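Local coordinates for tryptophane-5-halogenase (Microbispora sp. ATCC PTA-5024, PDB 5UAO), which chlorinates a tryptophan of the NAI-107 lanthipeptide at its 5-position, probably with reduced flavin, in an FAD-dependent post-translational step, at residues G71-S76 and T100-I105; N178-R183 and P288-D293; C284-I287 and S292-L295; D308-M313 and V320-L325. One frame throughout, in Å; residues are numbered along the deposited sequence.

Contact 1 (G71-S76 and T100-I105). With FAD (flavin-adenine dinucleotide), chain E.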
loop_
_atom_site.group_PDB
_atom_site.type_symbol
_atom_site.label_atom_id
_atom_site.label_comp_id
_atom_site.label_asym_id
_atom_site.label_seq_id
_atom_site.Cartn_x
_atom_site.Cartn_y
_atom_site.Cartn_z
ATOM N N GLY A 71 10.974 20.936 18.426
ATOM C CA GLY A 71 10.970 20.182 17.140
ATOM C C GLY A 71 11.284 21.053 15.900
ATOM O O GLY A 71 10.402 21.824 15.439
ATOM N N GLU A 72 12.532 20.964 15.393
ATOM C CA GLU A 72 13.048 21.941 14.424
ATOM C C GLU A 72 13.418 21.430 13.004
ATOM O O GLU A 72 13.536 22.249 12.090
ATOM C CB GLU A 72 14.231 22.703 15.031
ATOM C CG GLU A 72 13.752 23.576 16.205
ATOM C CD GLU A 72 14.819 24.448 16.856
ATOM O OE1 GLU A 72 16.005 24.110 16.823
ATOM O OE2 GLU A 72 14.427 25.445 17.430
ATOM N N ALA A 73 13.568 20.136 12.797
ATOM C CA ALA A 73 13.926 19.640 11.478
ATOM C C ALA A 73 12.705 18.963 10.851
ATOM O O ALA A 73 11.920 18.363 11.562
ATOM C CB ALA A 73 15.094 18.643 11.525
ATOM N N THR A 74 12.601 18.984 9.535
ATOM C CA THR A 74 11.460 18.363 8.879
ATOM C C THR A 74 11.890 17.526 7.688
ATOM O O THR A 74 13.085 17.276 7.439
ATOM C CB THR A 74 10.387 19.429 8.443
ATOM O OG1 THR A 74 10.932 20.305 7.445
ATOM C CG2 THR A 74 10.055 20.317 9.577
ATOM N N VAL A 75 10.900 17.067 6.942
ATOM C CA VAL A 75 11.137 16.295 5.708
ATOM C C VAL A 75 10.556 17.084 4.517
ATOM O O VAL A 75 9.755 18.024 4.701
ATOM C CB VAL A 75 10.505 14.876 5.772
ATOM C CG1 VAL A 75 11.091 14.026 6.861
ATOM C CG2 VAL A 75 8.987 14.932 5.869
ATOM N N SER A 76 10.868 16.618 3.311
ATOM C CA SER A 76 10.565 17.339 2.105
ATOM C C SER A 76 9.069 17.618 1.943
ATOM O O SER A 76 8.650 18.750 1.556
ATOM C CB SER A 76 11.204 16.639 0.899
ATOM O OG SER A 76 10.522 15.434 0.761
ATOM N N THR A 100 16.665 27.425 7.462
ATOM C CA THR A 100 17.741 26.833 6.704
ATOM C C THR A 100 17.309 25.545 6.006
ATOM O O THR A 100 16.152 25.070 6.150
ATOM C CB THR A 100 18.947 26.522 7.580
ATOM O OG1 THR A 100 18.510 25.678 8.601
ATOM C CG2 THR A 100 19.475 27.777 8.185
ATOM N N TRP A 101 18.225 24.990 5.230
ATOM C CA TRP A 101 17.905 23.952 4.332
ATOM C C TRP A 101 18.505 22.649 4.795
ATOM O O TRP A 101 19.662 22.598 5.249
ATOM C CB TRP A 101 18.361 24.229 2.890
ATOM C CG TRP A 101 17.646 25.353 2.219
ATOM C CD1 TRP A 101 16.438 25.911 2.533
ATOM C CD2 TRP A 101 18.172 26.110 1.135
ATOM N NE1 TRP A 101 16.169 27.000 1.652
ATOM C CE2 TRP A 101 17.230 27.127 0.809
ATOM C CE3 TRP A 101 19.355 26.025 0.408
ATOM C CZ2 TRP A 101 17.431 28.021 -0.265
ATOM C CZ3 TRP A 101 19.542 26.903 -0.649
ATOM C CH2 TRP A 101 18.580 27.892 -0.966
ATOM N N LYS A 102 17.716 21.609 4.596
ATOM C CA LYS A 102 18.114 20.212 4.967
ATOM C C LYS A 102 18.034 19.320 3.715
ATOM O O LYS A 102 16.964 19.109 3.163
ATOM C CB LYS A 102 17.215 19.731 6.062
ATOM C CG LYS A 102 17.516 18.321 6.522
ATOM C CD LYS A 102 16.353 17.747 7.321
ATOM C CE LYS A 102 16.630 16.325 7.731
ATOM N NZ LYS A 102 15.409 15.748 8.343
ATOM N N LEU A 103 19.188 18.919 3.203
ATOM C CA LEU A 103 19.339 18.093 2.031
ATOM C C LEU A 103 19.296 16.622 2.445
ATOM O O LEU A 103 19.131 15.693 1.603
ATOM C CB LEU A 103 20.704 18.362 1.359
ATOM C CG LEU A 103 20.917 19.764 0.786
ATOM C CD1 LEU A 103 22.203 19.873 0.023
ATOM C CD2 LEU A 103 19.762 20.087 -0.112
ATOM N N GLY A 104 19.435 16.428 3.738
ATOM C CA GLY A 104 19.395 15.097 4.331
ATOM C C GLY A 104 19.946 15.083 5.744
ATOM O O GLY A 104 19.982 16.106 6.433
ATOM N N ILE A 105 20.293 13.868 6.193
ATOM C CA ILE A 105 20.894 13.661 7.480
ATOM C C ILE A 105 22.311 13.079 7.283
ATOM O O ILE A 105 22.520 12.108 6.523
ATOM C CB ILE A 105 20.087 12.675 8.341
ATOM C CG1 ILE A 105 18.675 13.188 8.593
ATOM C CG2 ILE A 105 20.845 12.382 9.610
ATOM C CD1 ILE A 105 17.703 12.234 9.250
HETATM P PA FAD E . 3.322 20.734 22.948
HETATM O O1A FAD E . 4.351 21.559 22.175
HETATM O O2A FAD E . 3.685 19.935 24.215
HETATM O O5B FAD E . 2.013 21.628 23.223
HETATM C C5B FAD E . 0.986 21.316 24.142
HETATM C C4B FAD E . 0.077 22.528 24.233
HETATM O O4B FAD E . -1.017 22.001 24.987
HETATM C C3B FAD E . 0.596 23.768 24.989
HETATM O O3B FAD E . 0.205 25.070 24.319
HETATM C C2B FAD E . -0.077 23.658 26.361
HETATM O O2B FAD E . -0.283 24.942 27.078
HETATM C C1B FAD E . -1.388 22.977 25.966
HETATM N N9A FAD E . -2.048 22.350 27.136
HETATM C C8A FAD E . -1.637 21.230 27.804
HETATM N N7A FAD E . -2.516 20.957 28.807
HETATM C C5A FAD E . -3.465 21.925 28.779
HETATM C C6A FAD E . -4.623 22.245 29.606
HETATM N N6A FAD E . -4.949 21.435 30.657
HETATM N N1A FAD E . -5.348 23.297 29.256
HETATM C C2A FAD E . -5.054 24.084 28.202
HETATM N N3A FAD E . -3.991 23.856 27.429
HETATM C C4A FAD E . -3.184 22.808 27.682
HETATM N N1 FAD E . 9.497 16.920 15.407
HETATM C C2 FAD E . 10.018 17.214 14.168
HETATM O O2 FAD E . 9.257 17.298 13.151
HETATM N N3 FAD E . 11.349 17.437 13.996
HETATM C C4 FAD E . 12.243 17.391 15.004
HETATM O O4 FAD E . 13.467 17.597 14.733
HETATM C C4X FAD E . 11.724 17.080 16.378
HETATM N N5 FAD E . 12.530 16.942 17.468
HETATM C C5X FAD E . 12.044 16.657 18.699
HETATM C C6 FAD E . 12.925 16.531 19.766
HETATM C C7 FAD E . 12.474 16.206 21.033
HETATM C C7M FAD E . 13.390 16.088 22.215
HETATM C C8 FAD E . 11.041 16.048 21.273
HETATM C C8M FAD E . 10.562 15.708 22.669
HETATM C C9 FAD E . 10.162 16.163 20.210
HETATM C C9A FAD E . 10.581 16.441 18.907
HETATM N N10 FAD E . 9.672 16.541 17.796
HETATM C C10 FAD E . 10.255 16.844 16.524
HETATM C "C1'" FAD E . 8.181 16.454 17.856
HETATM C "C2'" FAD E . 7.733 17.992 17.763
HETATM O "O2'" FAD E . 8.505 18.581 18.801
HETATM C "C3'" FAD E . 6.430 18.748 18.205
HETATM O "O3'" FAD E . 6.415 20.213 18.390
HETATM C "C4'" FAD E . 6.252 18.536 19.680
HETATM O "O4'" FAD E . 7.234 17.587 20.195
HETATM C "C5'" FAD E . 4.760 18.262 19.869
HETATM O "O5'" FAD E . 4.019 19.430 19.666
HETATM P P FAD E . 2.586 19.434 20.456
HETATM O O1P FAD E . 1.911 18.142 20.278
HETATM O O2P FAD E . 1.926 20.675 19.870
HETATM O O3P FAD E . 2.772 19.504 22.019
#

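Contact 2 (N178-R183 and P288-D293)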
loop_
_atom_site.group_PDB
_atom_site.type_symbol
_atom_site.label_atom_id
_atom_site.label_comp_id
_atom_site.label_asym_id
_atom_site.label_seq_id
_atom_site.Cartn_x
_atom_site.Cartn_y
_atom_site.Cartn_z
ATOM N N ASN A 178 12.187 27.013 16.519
ATOM C CA ASN A 178 10.889 26.767 17.032
ATOM C C ASN A 178 10.148 27.957 17.571
ATOM O O ASN A 178 8.945 28.077 17.340
ATOM C CB ASN A 178 10.902 25.711 18.136
ATOM C CG ASN A 178 9.545 25.158 18.323
ATOM O OD1 ASN A 178 8.989 24.522 17.389
ATOM N ND2 ASN A 178 8.933 25.463 19.459
ATOM N N ALA A 179 10.846 28.823 18.296
ATOM C CA ALA A 179 10.207 30.027 18.799
ATOM C C ALA A 179 9.750 30.943 17.633
ATOM O O ALA A 179 8.596 31.375 17.659
ATOM C CB ALA A 179 11.075 30.748 19.832
ATOM N N ARG A 180 10.549 31.117 16.573
ATOM C CA ARG A 180 10.101 31.948 15.458
ATOM C C ARG A 180 8.967 31.299 14.749
ATOM O O ARG A 180 8.072 32.011 14.293
ATOM C CB ARG A 180 11.170 32.263 14.389
ATOM C CG ARG A 180 12.202 33.305 14.800
ATOM C CD ARG A 180 13.074 33.752 13.652
ATOM N NE ARG A 180 14.072 32.748 13.238
ATOM C CZ ARG A 180 15.299 32.590 13.775
ATOM N NH1 ARG A 180 15.708 33.319 14.802
ATOM N NH2 ARG A 180 16.131 31.686 13.296
ATOM N N LEU A 181 8.996 29.972 14.591
ATOM C CA LEU A 181 7.912 29.305 13.866
ATOM C C LEU A 181 6.587 29.455 14.531
ATOM O O LEU A 181 5.536 29.756 13.870
ATOM C CB LEU A 181 8.186 27.809 13.632
ATOM C CG LEU A 181 7.063 27.026 12.951
ATOM C CD1 LEU A 181 6.822 27.499 11.524
ATOM C CD2 LEU A 181 7.375 25.534 12.975
ATOM N N VAL A 182 6.583 29.138 15.821
ATOM C CA VAL A 182 5.379 29.305 16.609
ATOM C C VAL A 182 4.793 30.717 16.598
ATOM O O VAL A 182 3.574 30.856 16.537
ATOM C CB VAL A 182 5.496 28.728 18.045
ATOM C CG1 VAL A 182 4.181 28.968 18.780
ATOM C CG2 VAL A 182 5.678 27.218 17.964
ATOM N N ARG A 183 5.652 31.724 16.708
ATOM C CA ARG A 183 5.201 33.099 16.768
ATOM C C ARG A 183 4.524 33.420 15.413
ATOM O O ARG A 183 3.486 34.027 15.359
ATOM C CB ARG A 183 6.377 34.043 17.061
ATOM C CG ARG A 183 5.995 35.514 17.025
ATOM C CD ARG A 183 7.106 36.375 17.582
ATOM N NE ARG A 183 7.110 37.731 17.025
ATOM C CZ ARG A 183 6.377 38.755 17.473
ATOM N NH1 ARG A 183 5.536 38.610 18.504
ATOM N NH2 ARG A 183 6.490 39.943 16.876
ATOM N N PRO A 288 21.242 23.275 12.156
ATOM C CA PRO A 288 21.650 24.679 11.913
ATOM C C PRO A 288 20.479 25.648 11.851
ATOM O O PRO A 288 19.474 25.348 11.191
ATOM C CB PRO A 288 22.312 24.583 10.545
ATOM C CG PRO A 288 22.929 23.242 10.571
ATOM C CD PRO A 288 21.856 22.382 11.163
ATOM N N THR A 289 20.599 26.777 12.545
ATOM C CA THR A 289 19.763 27.975 12.290
ATOM C C THR A 289 20.700 29.107 11.837
ATOM O O THR A 289 21.930 28.929 11.897
ATOM C CB THR A 289 18.929 28.424 13.506
ATOM O OG1 THR A 289 19.808 28.990 14.485
ATOM C CG2 THR A 289 18.146 27.285 14.108
ATOM N N PRO A 290 20.159 30.243 11.340
ATOM C CA PRO A 290 21.146 31.258 10.881
ATOM C C PRO A 290 22.023 31.789 12.023
ATOM O O PRO A 290 23.191 32.048 11.802
ATOM C CB PRO A 290 20.273 32.359 10.210
ATOM C CG PRO A 290 19.015 31.612 9.788
ATOM C CD PRO A 290 18.790 30.582 10.900
ATOM N N GLU A 291 21.530 31.788 13.239
ATOM C CA GLU A 291 22.256 32.423 14.353
ATOM C C GLU A 291 23.242 31.449 15.048
ATOM O O GLU A 291 24.261 31.889 15.509
ATOM C CB GLU A 291 21.294 33.147 15.344
ATOM C CG GLU A 291 20.325 32.294 16.143
ATOM C CD GLU A 291 19.018 31.873 15.382
ATOM O OE1 GLU A 291 18.854 32.251 14.149
ATOM O OE2 GLU A 291 18.179 31.117 16.028
ATOM N N SER A 292 22.957 30.152 15.068
ATOM C CA SER A 292 23.782 29.127 15.713
ATOM C C SER A 292 23.318 27.676 15.384
ATOM O O SER A 292 22.267 27.486 14.802
ATOM C CB SER A 292 23.718 29.297 17.213
ATOM O OG SER A 292 22.401 29.007 17.667
ATOM N N ASP A 293 24.122 26.697 15.754
ATOM C CA ASP A 293 23.739 25.290 15.718
ATOM C C ASP A 293 22.919 24.981 16.983
ATOM O O ASP A 293 23.313 25.335 18.096
ATOM C CB ASP A 293 24.930 24.392 15.613
ATOM C CG ASP A 293 25.509 24.312 14.206
ATOM O OD1 ASP A 293 24.808 24.571 13.219
ATOM O OD2 ASP A 293 26.645 23.832 14.062
#

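Contact 3 (C284-I287 and S292-L295)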
loop_
_atom_site.group_PDB
_atom_site.type_symbol
_atom_site.label_atom_id
_atom_site.label_comp_id
_atom_site.label_asym_id
_atom_site.label_seq_id
_atom_site.Cartn_x
_atom_site.Cartn_y
_atom_site.Cartn_z
ATOM N N CYS A 284 23.217 12.578 19.412
ATOM C CA CYS A 284 23.048 13.996 19.508
ATOM C C CYS A 284 22.746 14.597 18.134
ATOM O O CYS A 284 23.405 14.274 17.173
ATOM C CB CYS A 284 24.309 14.658 20.143
ATOM S SG CYS A 284 24.118 16.415 20.518
ATOM N N TRP A 285 21.719 15.414 18.049
ATOM C CA TRP A 285 21.397 16.139 16.785
ATOM C C TRP A 285 22.130 17.432 16.738
ATOM O O TRP A 285 22.392 18.037 17.794
ATOM C CB TRP A 285 19.899 16.387 16.626
ATOM C CG TRP A 285 19.253 17.494 17.439
ATOM C CD1 TRP A 285 19.349 18.843 17.235
ATOM C CD2 TRP A 285 18.336 17.331 18.514
ATOM N NE1 TRP A 285 18.568 19.524 18.150
ATOM C CE2 TRP A 285 17.900 18.599 18.908
ATOM C CE3 TRP A 285 17.846 16.234 19.174
ATOM C CZ2 TRP A 285 16.989 18.790 19.954
ATOM C CZ3 TRP A 285 16.906 16.427 20.205
ATOM C CH2 TRP A 285 16.544 17.662 20.611
ATOM N N THR A 286 22.372 17.885 15.504
ATOM C CA THR A 286 22.860 19.218 15.214
ATOM C C THR A 286 22.008 19.772 14.080
ATOM O O THR A 286 22.054 19.246 12.945
ATOM C CB THR A 286 24.338 19.229 14.766
ATOM O OG1 THR A 286 25.199 18.689 15.776
ATOM C CG2 THR A 286 24.802 20.678 14.523
ATOM N N ILE A 287 21.219 20.801 14.401
ATOM C CA ILE A 287 20.259 21.424 13.491
ATOM C C ILE A 287 20.691 22.901 13.327
ATOM O O ILE A 287 20.502 23.700 14.264
ATOM C CB ILE A 287 18.804 21.292 14.048
ATOM C CG1 ILE A 287 18.359 19.830 13.986
ATOM C CG2 ILE A 287 17.858 22.201 13.292
ATOM C CD1 ILE A 287 17.086 19.533 14.739
ATOM N N SER A 292 22.957 30.152 15.068
ATOM C CA SER A 292 23.782 29.127 15.713
ATOM C C SER A 292 23.318 27.676 15.384
ATOM O O SER A 292 22.267 27.486 14.802
ATOM C CB SER A 292 23.718 29.297 17.213
ATOM O OG SER A 292 22.401 29.007 17.667
ATOM N N ASP A 293 24.122 26.697 15.754
ATOM C CA ASP A 293 23.739 25.290 15.718
ATOM C C ASP A 293 22.919 24.981 16.983
ATOM O O ASP A 293 23.313 25.335 18.096
ATOM C CB ASP A 293 24.930 24.392 15.613
ATOM C CG ASP A 293 25.509 24.312 14.206
ATOM O OD1 ASP A 293 24.808 24.571 13.219
ATOM O OD2 ASP A 293 26.645 23.832 14.062
ATOM N N HIS A 294 21.745 24.347 16.778
ATOM C CA HIS A 294 20.905 23.850 17.860
ATOM C C HIS A 294 21.179 22.338 18.042
ATOM O O HIS A 294 21.105 21.537 17.110
ATOM C CB HIS A 294 19.470 24.088 17.584
ATOM C CG HIS A 294 19.077 25.517 17.627
ATOM N ND1 HIS A 294 17.760 25.912 17.618
ATOM C CD2 HIS A 294 19.808 26.653 17.719
ATOM C CE1 HIS A 294 17.688 27.228 17.763
ATOM N NE2 HIS A 294 18.918 27.700 17.716
ATOM N N LEU A 295 21.522 21.967 19.260
ATOM C CA LEU A 295 21.919 20.605 19.541
ATOM C C LEU A 295 20.987 19.959 20.575
ATOM O O LEU A 295 20.417 20.630 21.434
ATOM C CB LEU A 295 23.369 20.600 20.051
ATOM C CG LEU A 295 24.430 20.552 18.981
ATOM C CD1 LEU A 295 24.551 21.827 18.207
ATOM C CD2 LEU A 295 25.762 20.315 19.660
HETATM O O HOH W 1 18.218 22.107 20.327
#

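Contact 4 (D308-M313 and V320-L325)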
loop_
_atom_site.group_PDB
_atom_site.type_symbol
_atom_site.label_atom_id
_atom_site.label_comp_id
_atom_site.label_asym_id
_atom_site.label_seq_id
_atom_site.Cartn_x
_atom_site.Cartn_y
_atom_site.Cartn_z
ATOM N N ASP A 308 25.519 14.105 33.860
ATOM C CA ASP A 308 26.596 13.412 33.157
ATOM C C ASP A 308 26.377 13.482 31.639
ATOM O O ASP A 308 27.331 13.629 30.893
ATOM C CB ASP A 308 26.728 11.994 33.632
ATOM C CG ASP A 308 27.235 11.899 35.103
ATOM O OD1 ASP A 308 27.773 12.910 35.639
ATOM O OD2 ASP A 308 27.141 10.794 35.685
ATOM N N ALA A 309 25.132 13.462 31.186
ATOM C CA ALA A 309 24.850 13.636 29.735
ATOM C C ALA A 309 25.230 15.005 29.250
ATOM O O ALA A 309 25.899 15.134 28.233
ATOM C CB ALA A 309 23.376 13.429 29.445
ATOM N N ALA A 310 24.845 16.026 30.003
ATOM C CA ALA A 310 25.274 17.378 29.707
ATOM C C ALA A 310 26.799 17.521 29.714
ATOM O O ALA A 310 27.350 18.155 28.797
ATOM C CB ALA A 310 24.600 18.375 30.614
ATOM N N ALA A 311 27.500 16.801 30.601
ATOM C CA ALA A 311 28.966 16.844 30.643
ATOM C C ALA A 311 29.612 16.187 29.420
ATOM O O ALA A 311 30.627 16.680 28.900
ATOM C CB ALA A 311 29.532 16.203 31.933
ATOM N N GLU A 312 29.031 15.053 28.985
ATOM C CA GLU A 312 29.476 14.362 27.784
ATOM C C GLU A 312 29.266 15.275 26.550
ATOM O O GLU A 312 30.107 15.385 25.679
ATOM C CB GLU A 312 28.754 13.064 27.613
ATOM C CG GLU A 312 29.355 12.201 26.539
ATOM C CD GLU A 312 28.442 11.096 26.097
ATOM O OE1 GLU A 312 27.677 10.579 26.957
ATOM O OE2 GLU A 312 28.569 10.647 24.919
ATOM N N MET A 313 28.117 15.879 26.475
ATOM C CA MET A 313 27.793 16.729 25.343
ATOM C C MET A 313 28.815 17.885 25.215
ATOM O O MET A 313 29.232 18.237 24.112
ATOM C CB MET A 313 26.366 17.260 25.567
ATOM C CG MET A 313 25.816 18.090 24.453
ATOM S SD MET A 313 24.079 18.506 24.810
ATOM C CE MET A 313 23.619 19.223 23.284
ATOM N N VAL A 320 29.282 24.253 23.885
ATOM C CA VAL A 320 27.821 24.139 23.722
ATOM C C VAL A 320 27.196 24.693 25.005
ATOM O O VAL A 320 27.729 24.489 26.068
ATOM C CB VAL A 320 27.390 22.675 23.461
ATOM C CG1 VAL A 320 27.664 21.771 24.671
ATOM C CG2 VAL A 320 25.923 22.588 23.055
ATOM N N THR A 321 26.118 25.438 24.915
ATOM C CA THR A 321 25.403 25.780 26.146
ATOM C C THR A 321 24.515 24.648 26.649
ATOM O O THR A 321 24.307 23.599 26.007
ATOM C CB THR A 321 24.513 26.936 25.906
ATOM O OG1 THR A 321 23.433 26.498 25.046
ATOM C CG2 THR A 321 25.355 28.036 25.224
ATOM N N ARG A 322 23.972 24.838 27.818
ATOM C CA ARG A 322 23.044 23.855 28.378
ATOM C C ARG A 322 21.775 24.602 28.642
ATOM O O ARG A 322 21.741 25.416 29.535
ATOM C CB ARG A 322 23.642 23.283 29.687
ATOM C CG ARG A 322 22.681 22.463 30.562
ATOM C CD ARG A 322 23.460 21.736 31.661
ATOM N NE ARG A 322 22.644 21.153 32.754
ATOM C CZ ARG A 322 21.840 20.086 32.662
ATOM N NH1 ARG A 322 21.666 19.469 31.510
ATOM N NH2 ARG A 322 21.176 19.640 33.722
ATOM N N GLU A 323 20.739 24.341 27.862
ATOM C CA GLU A 323 19.531 25.143 27.912
ATOM C C GLU A 323 18.400 24.485 28.642
ATOM O O GLU A 323 17.719 25.147 29.437
ATOM C CB GLU A 323 19.030 25.552 26.497
ATOM N N ALA A 324 18.106 23.232 28.300
ATOM C CA ALA A 324 16.870 22.575 28.785
ATOM C C ALA A 324 17.058 21.056 28.864
ATOM O O ALA A 324 17.889 20.477 28.157
ATOM C CB ALA A 324 15.697 22.923 27.896
ATOM N N LEU A 325 16.330 20.431 29.774
ATOM C CA LEU A 325 16.170 18.977 29.815
ATOM C C LEU A 325 14.697 18.671 29.430
ATOM O O LEU A 325 13.775 19.192 30.047
ATOM C CB LEU A 325 16.419 18.451 31.207
ATOM C CG LEU A 325 16.132 16.956 31.437
ATOM C CD1 LEU A 325 17.129 16.055 30.729
ATOM C CD2 LEU A 325 16.185 16.758 32.947
#

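Contact 1 (G71-S76 and T100-I105)
K102 reaches across to the loop 71-76 and hands its terminal ammonium to the carbonyl of T74. The CB bond already points at the loop, and the chain then runs out almost fully extended, with CG anti to the backbone N (chi1 180°). Of its atoms, CD is the first to come close, 3.3 Å from T74 O, and CE follows at 3.7 Å from the same oxygen. NZ completes the approach with a hydrogen bond of 2.9 Å to T74 O, tilted 34° from the carbonyl plane. K102 NZ also lies 4.3 Å from A73 CB. The methylenes thus lie alongside the carbonyl that their own tip grips, while H175 and T274 border the lysine elsewhere. An alanine here is likely to leave T74 O without this donor and to open a gap between the strand and the loop. The loop that the lysine meets also binds the flavin. A73 N donates to FAD O4 at 3.2 Å, and FAD N3 donates to A73 O at 2.7 Å, so one residue reads the polar edge of the ring with its main chain. At G71, a CB would collide with FAD O2'. Such pairing of a backbone N-H and C=O with flavin O4 and N3 is an isoalloxazine-recognition site, here in the cofactor pocket of a flavin-dependent halogenase.

Contact 2 (N178-R183 and P288-D293)
R180 projects from the first turns of helix 178-191 to meet E291 in the turn between two strands, the two side chains coming from opposite directions. The salt bridge rests on one good bond: R180 NH2 donates to E291 OE1 at 2.9 Å with an N-H...O angle of 152°, using the syn lone pair of that oxygen. Two further bonds, R180 NH1 to E291 OE1 at 3.4 Å and R180 NH2 to E291 OE2 at 3.5 Å, are weak. The guanidinium and carboxylate planes stand 80° apart, which is consistent with one good bond rather than a flat two-pronged pair. E291 gets there by bending at chi2 (-82°). The N-H on R180 NE is taken by V97 O, and R98 forms a second salt bridge to E291 OE1. P290 CD touches R180 NH2 at 3.7 Å. Within the turn, S292 O accepts twice, from T289 N and from T289 OG1, each at 2.9 Å, which fixes the loop that presents the glutamate. A leucine in place of R180 would probably leave V97 O without this donor and E291 relying on R98 for its charge pairing. D177 OD1 also lies close to E291 OE2, a like-charge approach that two arginines could well offset. The chemistry therefore implies a small charge cluster at a partly exposed surface, consistent with charge shared among R180, R98, E291 and D177.

Contact 3 (C284-I287 and S292-L295)
S292 meets I287 through backbone alone, their carbonyl oxygens 4.2 Å apart, as the chain comes out of the turn. D293 then brings its carboxylate against T286, whose CG2 lies 3.7 Å from D293 OD2; the methyl is set there by being anti to the backbone N of T286. The same OD2 has its charge partner in K271. H294 supplies the regular pairing, a hydrogen-bonded pair with I287: I287 N donates to H294 O at 2.8 Å, and H294 N returns a bond to I287 O at 2.9 Å. H294 CB also sits 3.5 Å from I287 O, while the imidazole leads off to E72, which holds its ND1. H294 O has a second neighbour, W285 CD1, which faces it from the edge of the indole. L295 follows as the non-hydrogen-bonded partner of T286, and the two side chains lie next to each other, pointing the same way. Its CA makes a C-H...O contact of 3.1 Å with W285 O, and its own carbonyl carbon lies over one face of the indole, offset toward the rim. A water that donates to L295 O and weakly accepts from W285 NE1 bridges the two residues. C284 SG closes the apolar end, 4.3 Å from L295 CB. Together these pairings make an antiparallel beta hairpin, strands 282-288 and 293-299, with W285 presented to the flavin pocket of the halogenase.

Contact 4 (D308-M313 and V320-L325)
M313 and V320 supply the apolar half of this contact, their side chains crossing at about a right angle. M313 stretches out with CG anti to the backbone N (chi1 -176°), and its methyl CE ends 4.1 Å from V320 CG2. Nearer the helix backbone, V320 CG1 lies 3.9 Å from M313 O, so the two branches of the valine serve different parts of the methionine. The second kind of contact joins a methyl to a charged group: R322, extended from CG to NE, runs past A310, with NH1 at 3.3 Å and CD at 3.7 Å from A310 CB. R322 is poorly ordered, so this approach is uncertain in detail. NH1 finds no polar partner in the model, and NH2 makes a long, weak ion pair with D307. No hydrogen bond joins 308-313 to 320-325. Beyond R322, E323 and A324 both face T261, a classic beta bulge at the start of strand 324-327. Helix 306-316 packs on strand 293-299, M313 touching L295 and Y297, and the returning loop lies alongside it, V320 also reaching L295, while strand 324-327 pairs with strand 258-264 at the sheet's edge.

Read from the N terminus, contact 1 comes first and closes a loop of 23 residues, mostly helix, that returns from the flavin loop to strand 100-102. Contact 2 then spans 104 residues, bringing helix 178-191 to the turn after strand 282-288. Contact 3 opens inside that span and ends just beyond it, so the two cross and share S292 and D293. Contact 4 follows in series, a short return from helix 306-316 to the loop leading into strand 324-327. Contacts 1 and 2 are joined by T100 with P288 and by E72 with N178, and A73 packs on I287 of contact 3. C284 touches M313, tying contact 3 to contact 4. Contacts 1 and 4, about 23 Å apart between centres, do not touch.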